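Long-range contact in putative rubredoxin reductase (Rhodopseudomonas palustris, PDB 3FG2), which probably uses FAD to pass electrons from NADH to a ferredoxin, as the reductase of the CYP199A2 cytochrome P450 system: residues V146-G151 with V235-I240. Numbering follows the deposited sequence.
Sequences VVIGAG and VGVGVI
Ile148 and Gly236 are joined by the hydrogen bond that carries this contact: Gly236 N donates to Ile148 O over 2.8 Å. The bond is close to straight, with 163° at the hydrogen, and the donor sits almost in line with the C=O bond. One residue further along, Gly149 CA directs a C-H at Gly236 O, 3.5 Å away, as the chain turns with Gly149 at a positive phi (115°). On the apolar side, Ile148 and Val237 lie alongside each other, and CG2 of Ile148 meets CG1 of Val237 at 3.7 Å. Ile148 brings that methyl round by holding it anti to its own backbone N, with CG1 beside the N instead (chi1 -52°). Val235 flanks Ile148 on the same face of the sheet, its CB 4.4 Å from Ile148 CB. Ile148 bonds through its backbone to Val234 and Gly236, the residues either side of Val235, which makes a parallel bridge; Val146 continues the ladder to Leu232 and Val234. Ala150 N donates to OE2 of Glu172, just after strand 167-171, which flanks strand 144-148 on its other edge. The contact thus joins the ends of neighbouring strands 144-148 and 232-235 where the chain leaves their parallel sheet. Strand 144-148, the turn through Gly149 and Gly151 (the N-cap) and helix 152-163 resemble a Rossmann-type GxGxxG motif, probably of the NADH-binding domain, as in related flavoprotein reductases.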
ATOM      1  N   VAL A 146      -5.724 -17.946 -11.427  1.00 19.34           N
ATOM      2  CA  VAL A 146      -6.701 -16.903 -11.708  1.00 19.21           C
ATOM      3  C   VAL A 146      -6.446 -15.821 -10.671  1.00 19.30           C
ATOM      4  O   VAL A 146      -6.444 -16.096  -9.473  1.00 19.19           O
ATOM      5  CB  VAL A 146      -8.169 -17.383 -11.549  1.00 20.06           C
ATOM      6  CG1 VAL A 146      -9.111 -16.178 -11.569  1.00 17.72           C
ATOM      7  CG2 VAL A 146      -8.543 -18.320 -12.683  1.00 21.76           C
ATOM      8  N   VAL A 147      -6.215 -14.597 -11.134  1.00 18.51           N
ATOM      9  CA  VAL A 147      -5.971 -13.479 -10.231  1.00 17.70           C
ATOM     10  C   VAL A 147      -7.251 -12.649 -10.110  1.00 18.37           C
ATOM     11  O   VAL A 147      -7.714 -12.064 -11.089  1.00 17.80           O
ATOM     12  CB  VAL A 147      -4.835 -12.581 -10.758  1.00 16.48           C
ATOM     13  CG1 VAL A 147      -4.657 -11.367  -9.856  1.00 15.57           C
ATOM     14  CG2 VAL A 147      -3.548 -13.383 -10.833  1.00 13.91           C
ATOM     15  N   ILE A 148      -7.823 -12.615  -8.909  1.00 17.49           N
ATOM     16  CA  ILE A 148      -9.044 -11.853  -8.669  1.00 17.26           C
ATOM     17  C   ILE A 148      -8.649 -10.519  -8.058  1.00 19.36           C
ATOM     18  O   ILE A 148      -8.165 -10.467  -6.930  1.00 19.97           O
ATOM     19  CB  ILE A 148      -9.996 -12.575  -7.677  1.00 16.18           C
ATOM     20  CG1 ILE A 148     -10.252 -14.017  -8.139  1.00 14.31           C
ATOM     21  CG2 ILE A 148     -11.308 -11.800  -7.568  1.00 12.91           C
ATOM     22  CD1 ILE A 148     -11.099 -14.855  -7.174  1.00 12.26           C
ATOM     23  N   GLY A 149      -8.867  -9.441  -8.805  1.00 22.33           N
ATOM     24  CA  GLY A 149      -8.524  -8.115  -8.320  1.00 22.98           C
ATOM     25  C   GLY A 149      -7.428  -7.498  -9.165  1.00 23.14           C
ATOM     26  O   GLY A 149      -6.261  -7.876  -9.044  1.00 24.68           O
ATOM     27  N   ALA A 150      -7.796  -6.552 -10.023  1.00 21.29           N
ATOM     28  CA  ALA A 150      -6.823  -5.911 -10.899  1.00 21.75           C
ATOM     29  C   ALA A 150      -6.172  -4.673 -10.285  1.00 21.45           C
ATOM     30  O   ALA A 150      -5.982  -3.661 -10.956  1.00 21.24           O
ATOM     31  CB  ALA A 150      -7.479  -5.556 -12.229  1.00 20.59           C
ATOM     32  N   GLY A 151      -5.842  -4.755  -9.003  1.00 22.21           N
ATOM     33  CA  GLY A 151      -5.186  -3.644  -8.345  1.00 22.02           C
ATOM     34  C   GLY A 151      -3.705  -3.745  -8.652  1.00 24.30           C
ATOM     35  O   GLY A 151      -3.292  -4.655  -9.380  1.00 25.87           O
ATOM     36  N   VAL A 235      -6.065 -13.869  -4.555  1.00 24.11           N
ATOM     37  CA  VAL A 235      -7.080 -12.837  -4.421  1.00 25.81           C
ATOM     38  C   VAL A 235      -6.574 -11.553  -3.793  1.00 26.36           C
ATOM     39  O   VAL A 235      -5.843 -11.561  -2.800  1.00 25.93           O
ATOM     40  CB  VAL A 235      -8.332 -13.350  -3.634  1.00 26.94           C
ATOM     41  CG1 VAL A 235      -8.176 -14.819  -3.294  1.00 26.77           C
ATOM     42  CG2 VAL A 235      -8.561 -12.524  -2.386  1.00 27.00           C
ATOM     43  N   GLY A 236      -6.971 -10.449  -4.413  1.00 26.15           N
ATOM     44  CA  GLY A 236      -6.594  -9.135  -3.945  1.00 26.65           C
ATOM     45  C   GLY A 236      -7.785  -8.229  -4.152  1.00 27.11           C
ATOM     46  O   GLY A 236      -7.755  -7.328  -4.994  1.00 27.10           O
ATOM     47  N   VAL A 237      -8.849  -8.486  -3.396  1.00 26.90           N
ATOM     48  CA  VAL A 237     -10.060  -7.685  -3.503  1.00 28.65           C
ATOM     49  C   VAL A 237     -10.174  -6.662  -2.387  1.00 29.62           C
ATOM     50  O   VAL A 237     -11.254  -6.460  -1.831  1.00 34.02           O
ATOM     51  CB  VAL A 237     -11.327  -8.561  -3.483  1.00 27.20           C
ATOM     52  CG1 VAL A 237     -11.344  -9.466  -4.706  1.00 27.15           C
ATOM     53  CG2 VAL A 237     -11.386  -9.368  -2.191  1.00 26.07           C
ATOM     54  N   GLY A 238      -9.062  -6.020  -2.050  1.00 28.35           N
ATOM     55  CA  GLY A 238      -9.108  -5.012  -1.008  1.00 25.99           C
ATOM     56  C   GLY A 238      -8.622  -5.426   0.366  1.00 23.86           C
ATOM     57  O   GLY A 238      -8.428  -6.607   0.662  1.00 21.75           O
ATOM     58  N   VAL A 239      -8.436  -4.421   1.213  1.00 23.10           N
ATOM     59  CA  VAL A 239      -7.967  -4.617   2.574  1.00 22.48           C
ATOM     60  C   VAL A 239      -8.983  -4.070   3.559  1.00 22.62           C
ATOM     61  O   VAL A 239     -10.020  -3.535   3.171  1.00 23.97           O
ATOM     62  CB  VAL A 239      -6.640  -3.867   2.819  1.00 22.30           C
ATOM     63  CG1 VAL A 239      -5.568  -4.387   1.887  1.00 21.30           C
ATOM     64  CG2 VAL A 239      -6.847  -2.369   2.603  1.00 20.13           C
ATOM     65  N   ILE A 240      -8.665  -4.213   4.837  1.00 22.88           N
ATOM     66  CA  ILE A 240      -9.500  -3.713   5.912  1.00 24.47           C
ATOM     67  C   ILE A 240      -8.553  -3.071   6.907  1.00 25.00           C
ATOM     68  O   ILE A 240      -7.714  -3.750   7.502  1.00 25.76           O
ATOM     69  CB  ILE A 240     -10.238  -4.834   6.655  1.00 25.66           C
ATOM     70  CG1 ILE A 240     -11.172  -5.585   5.709  1.00 25.65           C
ATOM     71  CG2 ILE A 240     -11.030  -4.239   7.815  1.00 24.32           C
ATOM     72  CD1 ILE A 240     -11.854  -6.769   6.381  1.00 26.60           C
TER